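Local coordinates for glycine betaine/carnitine/choline ABC transporter%2C ATP-binding protein%2C putative (Staphylococcus aureus, PDB 5IIP) that is probably the ATP-binding subunit of the osmolyte uptake system OpuC, an ABC transporter likely to carry glycine betaine, carnitine and choline, which c-di-AMP inhibits, at residues 40-52 against 59-73. Numbering follows the deposited sequence.
Sequences VMIKPITIQAEAT and IMRQKRVDTIFVVDS
T46, I47 and Q48 pair in parallel with F69, V70 and V71 as the two strands of a CBS-domain beta-alpha-beta unit, with helix 53-63 as the crossover. The acceptors come in turn from the two strands: I45 O, F69 O, I47 O, V71 O. F69 N bonds almost straight to I45 O (3.1 Å, 175° at the hydrogen). I47 N donates to F69 O (3.0 Å), and V71 N returns to I47 O (3.2 Å). A weak bond from A49 N to V71 O follows, where the edge strand runs into a type I turn from Q48 to A51.

I45 and I47 point to the helix side. With CG1 of I45 beside the backbone N (chi1 -57°), its CG2 stands anti to that N and touches both I59 CG2 and I68 CG2, the latter at 3.7 Å. Its CG1 meets V65 CG2, and its CD1 lies against the aliphatic chain of K63. I47 has CG1 anti to the backbone N (chi1 -163°), which brings it to I59 CD1 at 3.8 Å. The I47 and V70 side chains lie side by side, pointing the same way, with their CG2 atoms 3.9 Å apart. L96 of helix 96-99 also covers I47 and V70.

The other face carries T46, F69 and V71. P44 CB comes obliquely to F69 CD2 at 4.1 Å, while I45 O sits at the ring edge. L140 and P129 of the second CBS domain touch the same ring, and L137 covers T46 and V71.

Backbone bonds thus set the strand register. The apolar branches fix the helix against one face, and the opposite face is left to join the two CBS domains.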
loop_
_atom_site.group_PDB
_atom_site.type_symbol
_atom_site.label_atom_id
_atom_site.label_comp_id
_atom_site.label_asym_id
_atom_site.label_seq_id
_atom_site.Cartn_x
_atom_site.Cartn_y
_atom_site.Cartn_z
ATOM N N VAL D 40 -6.182 11.531 18.112
ATOM C CA VAL D 40 -5.532 10.472 18.874
ATOM C C VAL D 40 -4.167 10.066 18.288
ATOM O O VAL D 40 -3.535 9.111 18.710
ATOM N N MET D 41 -3.769 10.806 17.287
ATOM C CA MET D 41 -2.545 10.582 16.563
ATOM C C MET D 41 -1.302 11.060 17.244
ATOM O O MET D 41 -1.346 11.791 18.205
ATOM C CB MET D 41 -2.620 11.276 15.226
ATOM C CG MET D 41 -2.466 12.774 15.295
ATOM S SD MET D 41 -3.111 13.642 13.898
ATOM C CE MET D 41 -2.547 15.279 14.278
ATOM N N ILE D 42 -0.187 10.655 16.687
ATOM C CA ILE D 42 1.092 11.036 17.177
ATOM C C ILE D 42 1.927 11.546 16.035
ATOM O O ILE D 42 1.593 11.359 14.908
ATOM C CB ILE D 42 1.783 9.867 17.801
ATOM C CG1 ILE D 42 1.806 8.735 16.835
ATOM C CG2 ILE D 42 1.045 9.465 19.035
ATOM C CD1 ILE D 42 2.889 7.764 17.125
ATOM N N LYS D 43 3.020 12.201 16.341
ATOM C CA LYS D 43 3.880 12.729 15.319
ATOM C C LYS D 43 4.672 11.691 14.558
ATOM O O LYS D 43 5.208 10.761 15.124
ATOM C CB LYS D 43 4.834 13.749 15.907
ATOM C CG LYS D 43 4.291 15.137 15.875
ATOM C CD LYS D 43 5.325 16.097 16.360
ATOM C CE LYS D 43 6.593 15.987 15.567
ATOM N NZ LYS D 43 7.071 17.330 15.175
ATOM N N PRO D 44 4.783 11.862 13.255
ATOM C CA PRO D 44 5.540 10.932 12.435
ATOM C C PRO D 44 6.978 11.287 12.221
ATOM O O PRO D 44 7.357 12.411 12.320
ATOM C CB PRO D 44 4.810 10.966 11.110
ATOM C CG PRO D 44 3.909 12.111 11.153
ATOM C CD PRO D 44 4.035 12.809 12.443
ATOM N N ILE D 45 7.756 10.283 11.898
ATOM C CA ILE D 45 9.156 10.420 11.611
ATOM C C ILE D 45 9.274 10.475 10.120
ATOM O O ILE D 45 8.736 9.644 9.432
ATOM C CB ILE D 45 9.929 9.214 12.107
ATOM C CG1 ILE D 45 9.699 9.041 13.589
ATOM C CG2 ILE D 45 11.398 9.354 11.797
ATOM C CD1 ILE D 45 10.364 10.088 14.436
ATOM N N THR D 46 9.983 11.460 9.613
ATOM C CA THR D 46 10.065 11.639 8.205
ATOM C C THR D 46 11.430 11.769 7.686
ATOM O O THR D 46 12.368 11.847 8.423
ATOM C CB THR D 46 9.315 12.889 7.776
ATOM O OG1 THR D 46 9.899 14.032 8.370
ATOM C CG2 THR D 46 7.947 12.826 8.206
ATOM N N ILE D 47 11.490 11.756 6.372
ATOM C CA ILE D 47 12.705 11.934 5.637
ATOM C C ILE D 47 12.378 12.701 4.386
ATOM O O ILE D 47 11.361 12.479 3.802
ATOM C CB ILE D 47 13.390 10.612 5.298
ATOM C CG1 ILE D 47 14.822 10.874 4.922
ATOM C CG2 ILE D 47 12.713 9.885 4.173
ATOM C CD1 ILE D 47 15.632 9.652 4.670
ATOM N N GLN D 48 13.247 13.597 3.987
ATOM C CA GLN D 48 13.022 14.360 2.795
ATOM C C GLN D 48 13.282 13.492 1.602
ATOM O O GLN D 48 14.027 12.571 1.674
ATOM C CB GLN D 48 13.839 15.624 2.807
ATOM C CG GLN D 48 13.532 16.495 3.975
ATOM C CD GLN D 48 12.348 17.379 3.769
ATOM O OE1 GLN D 48 12.138 17.895 2.714
ATOM N NE2 GLN D 48 11.607 17.589 4.795
ATOM N N ALA D 49 12.643 13.798 0.501
ATOM C CA ALA D 49 12.754 13.024 -0.726
ATOM C C ALA D 49 14.109 12.970 -1.377
ATOM O O ALA D 49 14.429 12.036 -2.042
ATOM C CB ALA D 49 11.734 13.489 -1.726
ATOM N N GLU D 50 14.890 14.002 -1.187
ATOM C CA GLU D 50 16.192 14.086 -1.783
ATOM C C GLU D 50 17.238 13.289 -1.075
ATOM O O GLU D 50 18.308 13.097 -1.579
ATOM C CB GLU D 50 16.618 15.520 -1.861
ATOM C CG GLU D 50 15.630 16.392 -2.590
ATOM C CD GLU D 50 14.499 16.852 -1.720
ATOM O OE1 GLU D 50 14.460 16.482 -0.556
ATOM O OE2 GLU D 50 13.646 17.592 -2.196
ATOM N N ALA D 51 16.903 12.815 0.099
ATOM C CA ALA D 51 17.815 12.059 0.903
ATOM C C ALA D 51 18.042 10.667 0.382
ATOM O O ALA D 51 17.411 10.242 -0.539
ATOM C CB ALA D 51 17.373 12.049 2.322
ATOM N N THR D 52 18.998 9.991 0.979
ATOM C CA THR D 52 19.412 8.684 0.579
ATOM C C THR D 52 18.952 7.583 1.483
ATOM O O THR D 52 18.458 7.821 2.533
ATOM C CB THR D 52 20.928 8.604 0.522
ATOM O OG1 THR D 52 21.441 8.799 1.825
ATOM C CG2 THR D 52 21.494 9.624 -0.373
ATOM N N ILE D 59 18.241 7.561 10.483
ATOM C CA ILE D 59 17.087 8.173 11.102
ATOM C C ILE D 59 16.279 7.195 11.887
ATOM O O ILE D 59 15.751 7.519 12.913
ATOM C CB ILE D 59 16.213 8.823 10.052
ATOM C CG1 ILE D 59 17.019 9.898 9.374
ATOM C CG2 ILE D 59 14.971 9.406 10.652
ATOM C CD1 ILE D 59 16.238 10.747 8.445
ATOM N N MET D 60 16.163 5.999 11.369
ATOM C CA MET D 60 15.414 4.984 12.049
ATOM C C MET D 60 16.047 4.625 13.374
ATOM O O MET D 60 15.346 4.472 14.343
ATOM C CB MET D 60 15.230 3.768 11.158
ATOM C CG MET D 60 14.019 3.885 10.269
ATOM S SD MET D 60 14.120 3.023 8.726
ATOM C CE MET D 60 12.429 2.538 8.677
ATOM N N ARG D 61 17.367 4.513 13.411
ATOM C CA ARG D 61 18.081 4.201 14.634
ATOM C C ARG D 61 17.876 5.292 15.608
ATOM O O ARG D 61 17.631 5.028 16.750
ATOM N N GLN D 62 17.947 6.537 15.191
ATOM C CA GLN D 62 17.833 7.582 16.195
ATOM C C GLN D 62 16.541 7.585 16.931
ATOM O O GLN D 62 16.525 7.764 18.130
ATOM C CB GLN D 62 17.990 8.947 15.578
ATOM C CG GLN D 62 19.278 9.117 14.848
ATOM C CD GLN D 62 19.745 10.541 14.843
ATOM O OE1 GLN D 62 19.341 11.332 14.015
ATOM N NE2 GLN D 62 20.620 10.867 15.766
ATOM N N LYS D 63 15.453 7.453 16.200
ATOM C CA LYS D 63 14.132 7.417 16.786
ATOM C C LYS D 63 13.654 5.997 17.009
ATOM O O LYS D 63 12.652 5.779 17.630
ATOM C CB LYS D 63 13.153 8.160 15.923
ATOM C CG LYS D 63 13.237 9.653 16.022
ATOM C CD LYS D 63 14.153 10.218 14.990
ATOM C CE LYS D 63 13.981 11.707 14.936
ATOM N NZ LYS D 63 15.176 12.364 14.350
ATOM N N ARG D 64 14.410 5.061 16.473
ATOM C CA ARG D 64 14.181 3.633 16.608
ATOM C C ARG D 64 12.785 3.180 16.300
ATOM O O ARG D 64 12.148 2.512 17.085
ATOM N N VAL D 65 12.358 3.534 15.108
ATOM C CA VAL D 65 11.062 3.222 14.621
ATOM C C VAL D 65 11.177 2.259 13.485
ATOM O O VAL D 65 12.183 2.147 12.859
ATOM C CB VAL D 65 10.334 4.480 14.215
ATOM C CG1 VAL D 65 9.947 5.225 15.432
ATOM C CG2 VAL D 65 11.220 5.380 13.415
ATOM N N ASP D 66 10.078 1.567 13.245
ATOM C CA ASP D 66 9.930 0.592 12.170
ATOM C C ASP D 66 9.913 1.130 10.751
ATOM O O ASP D 66 10.456 0.513 9.885
ATOM N N THR D 67 9.278 2.253 10.497
ATOM C CA THR D 67 9.363 2.869 9.187
ATOM C C THR D 67 9.167 4.383 9.223
ATOM O O THR D 67 8.758 4.961 10.200
ATOM N N ILE D 68 9.509 4.998 8.112
ATOM C CA ILE D 68 9.470 6.411 7.973
ATOM C C ILE D 68 8.680 6.818 6.776
ATOM O O ILE D 68 8.516 6.094 5.842
ATOM C CB ILE D 68 10.886 6.964 7.798
ATOM C CG1 ILE D 68 11.617 6.175 6.759
ATOM C CG2 ILE D 68 11.679 6.841 9.057
ATOM C CD1 ILE D 68 13.026 6.599 6.557
ATOM N N PHE D 69 8.237 8.042 6.831
ATOM C CA PHE D 69 7.477 8.629 5.787
ATOM C C PHE D 69 8.236 9.691 5.024
ATOM O O PHE D 69 8.850 10.535 5.590
ATOM C CB PHE D 69 6.237 9.208 6.391
ATOM C CG PHE D 69 5.435 8.224 7.097
ATOM C CD1 PHE D 69 4.509 7.498 6.440
ATOM C CD2 PHE D 69 5.647 7.996 8.399
ATOM C CE1 PHE D 69 3.780 6.563 7.080
ATOM C CE2 PHE D 69 4.926 7.061 9.061
ATOM C CZ PHE D 69 3.983 6.340 8.399
ATOM N N VAL D 70 8.158 9.615 3.712
ATOM C CA VAL D 70 8.785 10.542 2.824
ATOM C C VAL D 70 7.880 11.698 2.490
ATOM O O VAL D 70 6.781 11.509 2.107
ATOM C CB VAL D 70 9.142 9.856 1.519
ATOM C CG1 VAL D 70 9.969 10.739 0.625
ATOM C CG2 VAL D 70 9.881 8.598 1.789
ATOM N N VAL D 71 8.381 12.901 2.639
ATOM C CA VAL D 71 7.637 14.083 2.324
ATOM C C VAL D 71 8.522 14.984 1.534
ATOM O O VAL D 71 9.696 14.815 1.533
ATOM C CB VAL D 71 7.222 14.861 3.553
ATOM C CG1 VAL D 71 6.187 14.130 4.337
ATOM C CG2 VAL D 71 8.402 15.155 4.411
ATOM N N ASP D 72 7.922 15.937 0.856
ATOM C CA ASP D 72 8.628 16.928 0.097
ATOM C C ASP D 72 8.897 18.221 0.851
ATOM O O ASP D 72 8.654 18.340 2.005
ATOM C CB ASP D 72 8.002 17.167 -1.259
ATOM C CG ASP D 72 6.662 17.754 -1.196
ATOM O OD1 ASP D 72 6.212 18.169 -0.150
ATOM O OD2 ASP D 72 6.037 17.796 -2.231
ATOM N N SER D 73 9.386 19.211 0.150
ATOM C CA SER D 73 9.744 20.475 0.756
ATOM C C SER D 73 8.585 21.127 1.413
ATOM O O SER D 73 8.749 21.821 2.363
ATOM C CB SER D 73 10.354 21.411 -0.260
ATOM O OG SER D 73 10.710 22.612 0.348
#